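Local coordinates for protein ribose transcriptional regulator (Enterococcus faecium DO, PDB 4RK1) that binds ribose and, as a member of the LacI family, probably acts as a DNA-binding transcriptional repressor that responds to this sugar, at residues Y219-M224 with T234-I239; F240-T245 with K264-R269; M118-L123 with F274-L279; F168-G173 with L195-Y200. All coordinates share one frame; numbering follows the deposited sequence.

Contact 1: Y219-M224 with T234-I239; sequences YDNIDM and TIAQPI. With RIB (alpha-D-ribofuranose), chain K.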
loop_
_atom_site.group_PDB
_atom_site.type_symbol
_atom_site.label_atom_id
_atom_site.label_comp_id
_atom_site.label_asym_id
_atom_site.label_seq_id
_atom_site.Cartn_x
_atom_site.Cartn_y
_atom_site.Cartn_z
ATOM N N TYR B 219 -7.036 -8.599 11.276
ATOM C CA TYR B 219 -8.229 -8.559 10.423
ATOM C C TYR B 219 -7.879 -7.992 9.058
ATOM O O TYR B 219 -7.277 -6.906 8.970
ATOM C CB TYR B 219 -9.342 -7.704 11.067
ATOM C CG TYR B 219 -10.746 -8.115 10.669
ATOM C CD1 TYR B 219 -11.280 -7.764 9.425
ATOM C CD2 TYR B 219 -11.543 -8.869 11.539
ATOM C CE1 TYR B 219 -12.570 -8.142 9.066
ATOM C CE2 TYR B 219 -12.824 -9.256 11.191
ATOM C CZ TYR B 219 -13.343 -8.895 9.961
ATOM O OH TYR B 219 -14.622 -9.313 9.638
ATOM N N ASP B 220 -8.259 -8.758 8.026
ATOM C CA ASP B 220 -8.234 -8.417 6.581
ATOM C C ASP B 220 -7.614 -9.549 5.760
ATOM O O ASP B 220 -8.140 -9.910 4.722
ATOM C CB ASP B 220 -7.474 -7.126 6.235
ATOM C CG ASP B 220 -8.223 -5.874 6.619
ATOM O OD1 ASP B 220 -9.439 -5.947 6.946
ATOM O OD2 ASP B 220 -7.570 -4.810 6.598
ATOM N N ASN B 221 -6.493 -10.081 6.243
ATOM C CA ASN B 221 -5.619 -10.953 5.475
ATOM C C ASN B 221 -4.983 -10.247 4.277
ATOM O O ASN B 221 -4.986 -10.762 3.167
ATOM C CB ASN B 221 -6.351 -12.229 5.024
ATOM C CG ASN B 221 -5.399 -13.291 4.504
ATOM O OD1 ASN B 221 -4.332 -13.519 5.077
ATOM N ND2 ASN B 221 -5.772 -13.933 3.408
ATOM N N ILE B 222 -4.425 -9.064 4.498
ATOM C CA ILE B 222 -3.603 -8.433 3.458
ATOM C C ILE B 222 -2.364 -9.305 3.238
ATOM O O ILE B 222 -1.994 -10.094 4.114
ATOM C CB ILE B 222 -3.262 -6.953 3.781
ATOM C CG1 ILE B 222 -2.492 -6.811 5.109
ATOM C CG2 ILE B 222 -4.539 -6.123 3.824
ATOM C CD1 ILE B 222 -1.901 -5.431 5.328
ATOM N N ASP B 223 -1.762 -9.210 2.053
ATOM C CA ASP B 223 -0.634 -10.086 1.668
ATOM C C ASP B 223 0.502 -10.133 2.694
ATOM O O ASP B 223 1.073 -11.201 2.945
ATOM C CB ASP B 223 -0.043 -9.649 0.306
ATOM C CG ASP B 223 -0.909 -10.046 -0.873
ATOM O OD1 ASP B 223 -1.911 -10.761 -0.679
ATOM O OD2 ASP B 223 -0.586 -9.637 -2.008
HETATM N N MSE B 224 0.815 -8.986 3.295
HETATM C CA MSE B 224 1.930 -8.881 4.261
HETATM C C MSE B 224 1.854 -9.848 5.422
HETATM O O MSE B 224 2.898 -10.195 6.012
HETATM C CB MSE B 224 2.045 -7.427 4.740
HETATM C CG MSE B 224 3.349 -7.106 5.467
HETATM SE SE MSE B 224 4.874 -7.088 4.209
HETATM C CE MSE B 224 6.363 -7.475 5.444
ATOM N N THR B 234 -5.381 -14.292 11.275
ATOM C CA THR B 234 -6.238 -13.162 10.932
ATOM C C THR B 234 -7.587 -13.610 10.366
ATOM O O THR B 234 -7.764 -14.772 10.016
ATOM C CB THR B 234 -5.508 -12.230 9.923
ATOM O OG1 THR B 234 -6.253 -11.027 9.736
ATOM C CG2 THR B 234 -5.294 -12.918 8.570
ATOM N N ILE B 235 -8.538 -12.681 10.319
ATOM C CA ILE B 235 -9.817 -12.892 9.631
ATOM C C ILE B 235 -9.704 -12.371 8.209
ATOM O O ILE B 235 -9.491 -11.188 7.985
ATOM C CB ILE B 235 -10.971 -12.168 10.352
ATOM C CG1 ILE B 235 -11.023 -12.578 11.828
ATOM C CG2 ILE B 235 -12.295 -12.411 9.645
ATOM C CD1 ILE B 235 -11.079 -14.073 12.071
ATOM N N ALA B 236 -9.835 -13.263 7.236
ATOM C CA ALA B 236 -9.675 -12.881 5.850
ATOM C C ALA B 236 -10.967 -12.292 5.306
ATOM O O ALA B 236 -11.993 -12.939 5.339
ATOM C CB ALA B 236 -9.269 -14.086 5.007
ATOM N N GLN B 237 -10.901 -11.056 4.824
ATOM C CA GLN B 237 -11.906 -10.518 3.928
ATOM C C GLN B 237 -11.497 -10.916 2.515
ATOM O O GLN B 237 -10.306 -10.966 2.218
ATOM C CB GLN B 237 -11.947 -8.996 4.018
ATOM C CG GLN B 237 -12.478 -8.437 5.322
ATOM C CD GLN B 237 -12.772 -6.956 5.219
ATOM O OE1 GLN B 237 -12.039 -6.118 5.754
ATOM N NE2 GLN B 237 -13.830 -6.621 4.506
ATOM N N PRO B 238 -12.468 -11.207 1.635
ATOM C CA PRO B 238 -12.110 -11.515 0.248
ATOM C C PRO B 238 -11.917 -10.198 -0.519
ATOM O O PRO B 238 -12.813 -9.754 -1.253
ATOM C CB PRO B 238 -13.331 -12.294 -0.254
ATOM C CG PRO B 238 -14.477 -11.697 0.510
ATOM C CD PRO B 238 -13.921 -11.316 1.866
ATOM N N ILE B 239 -10.750 -9.590 -0.343
ATOM C CA ILE B 239 -10.547 -8.166 -0.659
ATOM C C ILE B 239 -10.645 -7.910 -2.158
ATOM O O ILE B 239 -11.376 -7.037 -2.613
ATOM C CB ILE B 239 -9.169 -7.645 -0.191
ATOM C CG1 ILE B 239 -8.918 -7.976 1.282
ATOM C CG2 ILE B 239 -9.082 -6.132 -0.398
ATOM C CD1 ILE B 239 -7.481 -7.807 1.703
HETATM O O5 RIB K . -7.802 -2.453 6.981
HETATM C C5 RIB K . -8.546 -1.243 6.788
HETATM C C4 RIB K . -9.875 -1.463 7.359
HETATM O O4 RIB K . -10.710 -0.306 7.176
HETATM C C3 RIB K . -10.328 -2.678 6.563
HETATM O O3 RIB K . -10.557 -3.692 7.524
HETATM C C2 RIB K . -11.531 -2.172 5.796
HETATM O O2 RIB K . -12.653 -3.034 5.903
HETATM C C1 RIB K . -11.737 -0.713 6.255
HETATM O O1 RIB K . -13.034 -0.473 6.765
HETATM O O HOH W 1 -8.029 -12.561 1.813
#
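Tyr219 swings its ring away from its own backbone N (chi1 -152°) and lays one face over Ile235, whose CB stands 3.5 Å above the ring plane, offset toward the rim, in a CH-pi contact. With CG1 beside its backbone N (chi1 -54°), Ile235 turns CG2 to the hydroxyl end of the ring, 3.7 Å from Tyr219 CZ. The backbones pair in parallel, Asp220 opposite Ala236: Asp220 N donates to Ile235 O (2.7 Å), and Gln237 N returns to Asp220 O (3.0 Å). Such pairing occurs where strand 233-236 leaves the C-terminal half of the periplasmic-binding-protein type I fold and runs on into helix 239-255 of the other half, beside the sugar cleft between them. Asp220 points its carboxylate into that cleft, where OD1 accepts from O3 of the ribose at 2.6 Å; Gln237 belongs to the same pocket. On the far side, Asn221 CB rests on Ala236 CB (3.5 Å), and a water accepts a hydrogen bond from Asn221 ND2 and donates one to Gln237 O. The polar end of Thr234 turns to Asp193, which also receives Ile222 N, while Asn221 OD1 is held by Arg273. Ile222 CG2 meets the tip of Ile239, CD1, at 4.0 Å.

Contact 2: F240-T245 with K264-R269; sequences FELGQT and KRLPVR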
loop_
_atom_site.group_PDB
_atom_site.type_symbol
_atom_site.label_atom_id
_atom_site.label_comp_id
_atom_site.label_asym_id
_atom_site.label_seq_id
_atom_site.Cartn_x
_atom_site.Cartn_y
_atom_site.Cartn_z
ATOM N N PHE B 240 -9.887 -8.685 -2.920
ATOM C CA PHE B 240 -9.847 -8.535 -4.364
ATOM C C PHE B 240 -11.235 -8.788 -4.946
ATOM O O PHE B 240 -11.703 -8.029 -5.795
ATOM C CB PHE B 240 -8.804 -9.513 -4.940
ATOM C CG PHE B 240 -8.585 -9.386 -6.429
ATOM C CD1 PHE B 240 -7.738 -8.418 -6.939
ATOM C CD2 PHE B 240 -9.197 -10.270 -7.313
ATOM C CE1 PHE B 240 -7.506 -8.321 -8.302
ATOM C CE2 PHE B 240 -8.981 -10.169 -8.679
ATOM C CZ PHE B 240 -8.135 -9.193 -9.173
ATOM N N GLU B 241 -11.892 -9.847 -4.473
ATOM C CA GLU B 241 -13.242 -10.211 -4.929
ATOM C C GLU B 241 -14.272 -9.157 -4.581
ATOM O O GLU B 241 -15.202 -8.941 -5.342
ATOM C CB GLU B 241 -13.692 -11.549 -4.322
ATOM C CG GLU B 241 -14.999 -12.095 -4.891
ATOM C CD GLU B 241 -15.535 -13.304 -4.137
ATOM O OE1 GLU B 241 -14.830 -13.836 -3.258
ATOM O OE2 GLU B 241 -16.673 -13.728 -4.423
ATOM N N LEU B 242 -14.114 -8.535 -3.413
ATOM C CA LEU B 242 -14.950 -7.414 -3.000
ATOM C C LEU B 242 -14.865 -6.280 -4.019
ATOM O O LEU B 242 -15.880 -5.717 -4.430
ATOM C CB LEU B 242 -14.519 -6.931 -1.610
ATOM C CG LEU B 242 -15.196 -5.705 -1.019
ATOM C CD1 LEU B 242 -16.684 -5.947 -0.859
ATOM C CD2 LEU B 242 -14.557 -5.363 0.319
ATOM N N GLY B 243 -13.653 -5.972 -4.452
ATOM C CA GLY B 243 -13.449 -4.975 -5.503
ATOM C C GLY B 243 -14.083 -5.352 -6.822
ATOM O O GLY B 243 -14.788 -4.548 -7.435
ATOM N N GLN B 244 -13.841 -6.583 -7.261
ATOM C CA GLN B 244 -14.478 -7.103 -8.472
ATOM C C GLN B 244 -16.005 -7.012 -8.404
ATOM O O GLN B 244 -16.648 -6.593 -9.356
ATOM C CB GLN B 244 -14.099 -8.559 -8.692
ATOM C CG GLN B 244 -12.652 -8.813 -9.084
ATOM C CD GLN B 244 -12.406 -10.292 -9.305
ATOM O OE1 GLN B 244 -12.678 -11.110 -8.428
ATOM N NE2 GLN B 244 -11.919 -10.645 -10.484
ATOM N N THR B 245 -16.572 -7.429 -7.276
ATOM C CA THR B 245 -18.020 -7.467 -7.112
ATOM C C THR B 245 -18.602 -6.071 -7.177
ATOM O O THR B 245 -19.610 -5.837 -7.858
ATOM C CB THR B 245 -18.417 -8.155 -5.790
ATOM O OG1 THR B 245 -17.848 -9.462 -5.752
ATOM C CG2 THR B 245 -19.908 -8.280 -5.671
ATOM N N LYS B 264 -25.212 -7.082 -1.600
ATOM C CA LYS B 264 -24.540 -8.366 -1.563
ATOM C C LYS B 264 -23.713 -8.451 -0.304
ATOM O O LYS B 264 -23.196 -7.446 0.165
ATOM C CB LYS B 264 -23.672 -8.568 -2.803
ATOM C CG LYS B 264 -24.501 -8.836 -4.047
ATOM C CD LYS B 264 -23.727 -9.546 -5.149
ATOM C CE LYS B 264 -24.627 -10.492 -5.937
ATOM N NZ LYS B 264 -24.449 -10.353 -7.407
ATOM N N ARG B 265 -23.634 -9.639 0.275
ATOM C CA ARG B 265 -22.778 -9.832 1.438
ATOM C C ARG B 265 -21.862 -11.007 1.181
ATOM O O ARG B 265 -22.323 -12.080 0.828
ATOM C CB ARG B 265 -23.584 -10.023 2.731
ATOM C CG ARG B 265 -22.701 -9.914 3.977
ATOM C CD ARG B 265 -23.498 -9.754 5.261
ATOM N NE ARG B 265 -24.103 -8.425 5.391
ATOM C CZ ARG B 265 -23.520 -7.353 5.933
ATOM N NH1 ARG B 265 -24.194 -6.210 5.992
ATOM N NH2 ARG B 265 -22.279 -7.399 6.418
ATOM N N LEU B 266 -20.558 -10.784 1.336
ATOM C CA LEU B 266 -19.560 -11.817 1.095
ATOM C C LEU B 266 -19.053 -12.323 2.438
ATOM O O LEU B 266 -18.993 -11.560 3.410
ATOM C CB LEU B 266 -18.403 -11.269 0.262
ATOM C CG LEU B 266 -18.772 -10.596 -1.061
ATOM C CD1 LEU B 266 -17.528 -10.000 -1.697
ATOM C CD2 LEU B 266 -19.441 -11.568 -2.017
ATOM N N PRO B 267 -18.709 -13.615 2.505
ATOM C CA PRO B 267 -18.282 -14.189 3.755
ATOM C C PRO B 267 -16.834 -13.864 4.057
ATOM O O PRO B 267 -16.058 -13.552 3.162
ATOM C CB PRO B 267 -18.438 -15.699 3.508
ATOM C CG PRO B 267 -18.130 -15.842 2.059
ATOM C CD PRO B 267 -18.788 -14.639 1.436
ATOM N N VAL B 268 -16.483 -13.960 5.326
ATOM C CA VAL B 268 -15.096 -13.863 5.763
ATOM C C VAL B 268 -14.670 -15.266 6.124
ATOM O O VAL B 268 -15.488 -16.186 6.107
ATOM C CB VAL B 268 -14.935 -12.914 6.964
ATOM C CG1 VAL B 268 -15.342 -11.504 6.570
ATOM C CG2 VAL B 268 -15.738 -13.391 8.167
ATOM N N ARG B 269 -13.400 -15.440 6.459
ATOM C CA ARG B 269 -12.963 -16.715 7.010
ATOM C C ARG B 269 -11.723 -16.603 7.842
ATOM O O ARG B 269 -10.911 -15.703 7.684
ATOM C CB ARG B 269 -12.722 -17.748 5.921
ATOM C CG ARG B 269 -11.620 -17.423 4.943
ATOM C CD ARG B 269 -11.749 -18.268 3.678
ATOM N NE ARG B 269 -13.035 -18.033 3.012
ATOM C CZ ARG B 269 -14.113 -18.821 3.082
ATOM N NH1 ARG B 269 -15.221 -18.468 2.439
ATOM N NH2 ARG B 269 -14.109 -19.953 3.786
#
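Glu241 presents two flat groups here. Its exposed carboxylate has OE2 4.3 Å from Leu266 CD2, a loose touch, while its peptide carbonyl is gripped from both faces: Thr245 N comes from one side and Thr245 OG1 (2.7 Å) from the other. In Thr245, OG1 lies beside the backbone N (chi1 -56°), which leaves CG2 anti to it and facing outward, where it meets Lys264 CD at 4.1 Å. Leu266 makes most of the contact from strand 264-266. Its CD1 lies 3.9 Å from Leu242 CA and 4.2 Å from Leu242 CD1, and it also slides past Thr245 OG1. Helix and strand run nearly antiparallel (167°), their axes 10.3 Å apart, as in the layered alpha/beta halves of this fold; Val105 of strand 103-107 touches Leu242, Thr245 and Leu266. Contact is mostly between carbon atoms and no polar bond joins the segments, so the fit is non-directional; Glu241 and Lys264 are exposed at its margin, Lys264 with a long, weak ion pair to Glu262.

Contact 3: M118-L123 with F274-L279; sequences MHLLSL and FSTAPL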
loop_
_atom_site.group_PDB
_atom_site.type_symbol
_atom_site.label_atom_id
_atom_site.label_comp_id
_atom_site.label_asym_id
_atom_site.label_seq_id
_atom_site.Cartn_x
_atom_site.Cartn_y
_atom_site.Cartn_z
HETATM N N MSE B 118 -13.900 -16.208 19.340
HETATM C CA MSE B 118 -14.031 -17.641 19.640
HETATM C C MSE B 118 -12.696 -18.333 19.569
HETATM O O MSE B 118 -12.411 -19.245 20.362
HETATM C CB MSE B 118 -15.057 -18.336 18.737
HETATM C CG MSE B 118 -16.480 -17.805 18.892
HETATM SE SE MSE B 118 -17.290 -18.155 20.664
HETATM C CE MSE B 118 -17.635 -20.073 20.335
ATOM N N HIS B 119 -11.840 -17.897 18.645
ATOM C CA HIS B 119 -10.505 -18.470 18.526
ATOM C C HIS B 119 -9.639 -18.191 19.766
ATOM O O HIS B 119 -9.062 -19.115 20.356
ATOM C CB HIS B 119 -9.805 -17.939 17.274
ATOM C CG HIS B 119 -8.405 -18.447 17.108
ATOM N ND1 HIS B 119 -8.119 -19.759 16.800
ATOM C CD2 HIS B 119 -7.210 -17.817 17.216
ATOM C CE1 HIS B 119 -6.809 -19.916 16.718
ATOM N NE2 HIS B 119 -6.235 -18.753 16.966
ATOM N N LEU B 120 -9.546 -16.924 20.161
ATOM C CA LEU B 120 -8.774 -16.555 21.352
ATOM C C LEU B 120 -9.316 -17.220 22.620
ATOM O O LEU B 120 -8.545 -17.691 23.458
ATOM C CB LEU B 120 -8.739 -15.027 21.536
ATOM C CG LEU B 120 -7.882 -14.223 20.537
ATOM C CD1 LEU B 120 -8.003 -12.730 20.794
ATOM C CD2 LEU B 120 -6.425 -14.646 20.587
ATOM N N LEU B 121 -10.636 -17.255 22.759
ATOM C CA LEU B 121 -11.267 -17.867 23.926
ATOM C C LEU B 121 -11.081 -19.383 23.945
ATOM O O LEU B 121 -10.857 -19.947 25.008
ATOM C CB LEU B 121 -12.749 -17.504 24.000
ATOM C CG LEU B 121 -13.022 -16.020 24.222
ATOM C CD1 LEU B 121 -14.426 -15.632 23.771
ATOM C CD2 LEU B 121 -12.776 -15.617 25.668
ATOM N N SER B 122 -11.123 -20.041 22.783
ATOM C CA SER B 122 -10.865 -21.484 22.721
ATOM C C SER B 122 -9.453 -21.815 23.183
ATOM O O SER B 122 -9.191 -22.922 23.659
ATOM C CB SER B 122 -11.048 -22.028 21.308
ATOM O OG SER B 122 -9.985 -21.610 20.469
ATOM N N LEU B 123 -8.543 -20.859 23.028
ATOM C CA LEU B 123 -7.151 -21.041 23.450
ATOM C C LEU B 123 -6.928 -20.769 24.939
ATOM O O LEU B 123 -5.822 -20.966 25.446
ATOM C CB LEU B 123 -6.227 -20.153 22.606
ATOM C CG LEU B 123 -6.113 -20.567 21.136
ATOM C CD1 LEU B 123 -5.415 -19.474 20.354
ATOM C CD2 LEU B 123 -5.396 -21.899 20.972
ATOM N N PHE B 274 0.374 -18.478 12.865
ATOM C CA PHE B 274 1.299 -18.819 13.949
ATOM C C PHE B 274 1.477 -17.745 15.004
ATOM O O PHE B 274 2.418 -17.804 15.800
ATOM C CB PHE B 274 2.632 -19.217 13.326
ATOM C CG PHE B 274 2.551 -20.501 12.554
ATOM C CD1 PHE B 274 2.536 -21.718 13.217
ATOM C CD2 PHE B 274 2.425 -20.494 11.171
ATOM C CE1 PHE B 274 2.429 -22.910 12.513
ATOM C CE2 PHE B 274 2.322 -21.682 10.461
ATOM C CZ PHE B 274 2.329 -22.892 11.136
ATOM N N SER B 275 0.540 -16.804 15.055
ATOM C CA SER B 275 0.618 -15.684 15.985
ATOM C C SER B 275 -0.264 -15.888 17.212
ATOM O O SER B 275 -0.357 -14.993 18.052
ATOM C CB SER B 275 0.253 -14.371 15.289
ATOM O OG SER B 275 -1.072 -14.382 14.801
ATOM N N THR B 276 -0.898 -17.053 17.329
ATOM C CA THR B 276 -1.657 -17.394 18.538
ATOM C C THR B 276 -1.222 -18.738 19.088
ATOM O O THR B 276 -0.736 -19.592 18.350
ATOM C CB THR B 276 -3.191 -17.439 18.302
ATOM O OG1 THR B 276 -3.536 -18.566 17.479
ATOM C CG2 THR B 276 -3.673 -16.166 17.652
ATOM N N ALA B 277 -1.430 -18.928 20.385
ATOM C CA ALA B 277 -1.159 -20.215 21.023
ATOM C C ALA B 277 -1.996 -20.394 22.304
ATOM O O ALA B 277 -2.465 -19.408 22.880
ATOM C CB ALA B 277 0.327 -20.334 21.332
ATOM N N PRO B 278 -2.202 -21.653 22.741
ATOM C CA PRO B 278 -2.926 -21.883 23.990
ATOM C C PRO B 278 -2.256 -21.169 25.151
ATOM O O PRO B 278 -1.034 -21.163 25.228
ATOM C CB PRO B 278 -2.813 -23.394 24.195
ATOM C CG PRO B 278 -2.565 -23.957 22.843
ATOM C CD PRO B 278 -1.768 -22.917 22.116
ATOM N N LEU B 279 -3.045 -20.575 26.041
ATOM C CA LEU B 279 -2.502 -19.946 27.239
ATOM C C LEU B 279 -1.920 -21.016 28.165
ATOM O O LEU B 279 -2.553 -22.050 28.398
ATOM C CB LEU B 279 -3.584 -19.160 27.967
ATOM C CG LEU B 279 -3.169 -18.387 29.221
ATOM C CD1 LEU B 279 -2.131 -17.330 28.887
ATOM C CD2 LEU B 279 -4.383 -17.749 29.881
#
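Leu123 of the 118-123 segment reaches across to the C-terminal tail. Its CB sits 3.8 Å from Ala277 O; beyond it the branch divides, CD1 meeting Thr276 CB and OG1 (both 3.6 Å) and CD2 resting against the Pro278 ring at CD (3.9 Å). The main chain of the same residue ties the tail down further, Leu123 O accepting from Leu279 N at 2.9 Å. One turn back, His119 extends toward the tail with CG anti to its backbone N (chi1 178°), and its NE2 meets Thr276 OG1 at the ring edge, in plane, in a hydrogen bond of 2.8 Å whose direction is open. Thr276 thus has its hydroxyl bound to the histidine while its CB backs onto the leucine. Farther along, Ala277 O and N are hydrogen-bonded to His125 NE2 and Ser215 OG. The tail touches both helix 109-122 and strand 215-218; Leu120 joins the helix to that strand and to strand 128-133, and Phe270 of strand 263-271 meets the His119 ring.

Contact 4: F168-G173 with L195-Y200; sequences FSKQGG and LAFGLY. With RIB (alpha-D-ribofuranose), chain K.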
loop_
_atom_site.group_PDB
_atom_site.type_symbol
_atom_site.label_atom_id
_atom_site.label_comp_id
_atom_site.label_asym_id
_atom_site.label_seq_id
_atom_site.Cartn_x
_atom_site.Cartn_y
_atom_site.Cartn_z
ATOM N N PHE B 168 -5.741 4.389 13.359
ATOM C CA PHE B 168 -5.971 3.195 12.545
ATOM C C PHE B 168 -4.789 3.014 11.577
ATOM O O PHE B 168 -4.888 3.327 10.397
ATOM C CB PHE B 168 -7.303 3.342 11.781
ATOM C CG PHE B 168 -8.035 2.039 11.510
ATOM C CD1 PHE B 168 -7.645 0.827 12.082
ATOM C CD2 PHE B 168 -9.179 2.052 10.714
ATOM C CE1 PHE B 168 -8.352 -0.344 11.831
ATOM C CE2 PHE B 168 -9.892 0.889 10.469
ATOM C CZ PHE B 168 -9.481 -0.313 11.026
ATOM N N SER B 169 -3.663 2.543 12.095
ATOM C CA SER B 169 -2.435 2.458 11.295
ATOM C C SER B 169 -1.408 1.621 12.022
ATOM O O SER B 169 -1.579 1.320 13.198
ATOM C CB SER B 169 -1.854 3.859 11.061
ATOM O OG SER B 169 -1.436 4.428 12.292
ATOM N N LYS B 170 -0.332 1.266 11.324
ATOM C CA LYS B 170 0.802 0.599 11.958
ATOM C C LYS B 170 1.338 1.426 13.133
ATOM O O LYS B 170 1.595 0.899 14.212
ATOM C CB LYS B 170 1.927 0.376 10.945
ATOM C CG LYS B 170 1.588 -0.599 9.838
ATOM C CD LYS B 170 2.817 -1.027 9.042
ATOM C CE LYS B 170 3.405 0.089 8.197
ATOM N NZ LYS B 170 2.483 0.639 7.175
ATOM N N GLN B 171 1.528 2.722 12.907
ATOM C CA GLN B 171 2.016 3.614 13.955
ATOM C C GLN B 171 1.082 3.566 15.172
ATOM O O GLN B 171 1.546 3.509 16.312
ATOM C CB GLN B 171 2.175 5.049 13.411
ATOM C CG GLN B 171 2.737 6.069 14.400
ATOM C CD GLN B 171 4.241 5.954 14.595
ATOM O OE1 GLN B 171 4.991 5.739 13.641
ATOM N NE2 GLN B 171 4.692 6.116 15.835
ATOM N N GLY B 172 -0.225 3.573 14.930
ATOM C CA GLY B 172 -1.202 3.508 16.013
ATOM C C GLY B 172 -1.066 2.241 16.838
ATOM O O GLY B 172 -1.166 2.280 18.060
ATOM N N GLY B 173 -0.818 1.115 16.173
ATOM C CA GLY B 173 -0.599 -0.158 16.868
ATOM C C GLY B 173 0.670 -0.134 17.694
ATOM O O GLY B 173 0.701 -0.594 18.842
ATOM N N LEU B 195 -2.678 -2.490 12.269
ATOM C CA LEU B 195 -2.586 -2.393 13.725
ATOM C C LEU B 195 -1.771 -3.540 14.303
ATOM O O LEU B 195 -0.922 -3.325 15.164
ATOM C CB LEU B 195 -3.976 -2.376 14.355
ATOM C CG LEU B 195 -4.752 -1.062 14.229
ATOM C CD1 LEU B 195 -6.196 -1.289 14.635
ATOM C CD2 LEU B 195 -4.140 0.044 15.088
ATOM N N ALA B 196 -2.016 -4.764 13.838
ATOM C CA ALA B 196 -1.252 -5.893 14.347
ATOM C C ALA B 196 0.244 -5.740 14.056
ATOM O O ALA B 196 1.073 -6.078 14.913
ATOM C CB ALA B 196 -1.785 -7.217 13.794
ATOM N N PHE B 197 0.594 -5.260 12.859
ATOM C CA PHE B 197 2.011 -5.092 12.501
ATOM C C PHE B 197 2.687 -4.090 13.454
ATOM O O PHE B 197 3.825 -4.284 13.866
ATOM C CB PHE B 197 2.194 -4.601 11.073
ATOM C CG PHE B 197 1.590 -5.493 10.012
ATOM C CD1 PHE B 197 1.300 -6.825 10.256
ATOM C CD2 PHE B 197 1.316 -4.972 8.751
ATOM C CE1 PHE B 197 0.749 -7.618 9.271
ATOM C CE2 PHE B 197 0.767 -5.762 7.763
ATOM C CZ PHE B 197 0.482 -7.088 8.021
ATOM N N GLY B 198 1.970 -3.022 13.784
ATOM C CA GLY B 198 2.410 -2.071 14.808
ATOM C C GLY B 198 2.742 -2.721 16.129
ATOM O O GLY B 198 3.778 -2.422 16.731
ATOM N N LEU B 199 1.875 -3.629 16.569
ATOM C CA LEU B 199 2.100 -4.387 17.791
ATOM C C LEU B 199 3.313 -5.285 17.699
ATOM O O LEU B 199 4.080 -5.384 18.653
ATOM C CB LEU B 199 0.881 -5.232 18.151
ATOM C CG LEU B 199 -0.310 -4.488 18.744
ATOM C CD1 LEU B 199 -1.487 -5.448 18.853
ATOM C CD2 LEU B 199 0.038 -3.903 20.103
ATOM N N TYR B 200 3.489 -5.952 16.564
ATOM C CA TYR B 200 4.679 -6.767 16.387
ATOM C C TYR B 200 5.925 -5.935 16.659
ATOM O O TYR B 200 6.819 -6.371 17.373
ATOM C CB TYR B 200 4.779 -7.323 14.973
ATOM C CG TYR B 200 4.103 -8.650 14.697
ATOM C CD1 TYR B 200 2.778 -8.881 15.038
ATOM C CD2 TYR B 200 4.784 -9.652 14.009
ATOM C CE1 TYR B 200 2.159 -10.088 14.739
ATOM C CE2 TYR B 200 4.176 -10.848 13.696
ATOM C CZ TYR B 200 2.861 -11.062 14.050
ATOM O OH TYR B 200 2.267 -12.261 13.736
HETATM O O5 RIB K . -7.802 -2.453 6.981
HETATM C C5 RIB K . -8.546 -1.243 6.788
HETATM C C4 RIB K . -9.875 -1.463 7.359
HETATM O O4 RIB K . -10.710 -0.306 7.176
HETATM C C3 RIB K . -10.328 -2.678 6.563
HETATM O O3 RIB K . -10.557 -3.692 7.524
HETATM C C2 RIB K . -11.531 -2.172 5.796
HETATM O O2 RIB K . -12.653 -3.034 5.903
HETATM C C1 RIB K . -11.737 -0.713 6.255
HETATM O O1 RIB K . -13.034 -0.473 6.765
#
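Gly173 and Gly198 bring the two helices backbone to backbone, CA to CA 4.1 Å, with Gly198 CA also 3.1 Å from Lys170 O in a CA-H...O contact. Neither glycine has a side chain to hold the helices apart, which lets the main chains touch directly here. Leu195 fills the side nearer the sugar. Its CD2 lies 3.4 Å from Ser169 O, and its CD1 approaches Phe168 CD1 at the ring edge, near the ring plane (3.6 Å). The other end of that ring borders the ribose, CE2 standing 3.6 Å from O4. Ser169 is the N-cap of helix 170-175: its OG accepts from Gly172 N at 3.0 Å, fixing the first turn just after the pocket residue. This close helix contact at two glycines belongs to the C-terminal half of the periplasmic-binding-protein type I fold, where Leu195 and Leu199 pack onto strands 128-133 and 187-190. Leu199 CD2 covers Gly173 O at 3.6 Å. On the opposite flank Lys170 CD passes Phe197 CB (4.2 Å), and bends at chi3 and chi4 beyond it take NZ to a salt bridge with Glu194. Tyr227 of the second subunit packs on Lys170, and Met224 of that subunit on Phe197.

Contacts 1 and 4 are buried and both touch the ribose; contacts 2 and 3 lie at the surface. The first pair differs in means: contact 1 uses strand pairing and a carboxylate bound to the sugar, whereas contact 4 depends on glycine backbones and an aromatic ring. They meet where Ile222 and Met224 pack on Phe197, and both reach the second subunit. Contact 2 continues contact 1 along the chain and across the sheet, strands 233-236 and 263-271 being neighbours, but is mainly apolar, with no polar bond between its segments. Contact 3, which closes the loop enclosing the others, combines Leu123 packing with two hydrogen bonds to the C-terminal tail and touches contact 4 through Ser275 and Tyr200.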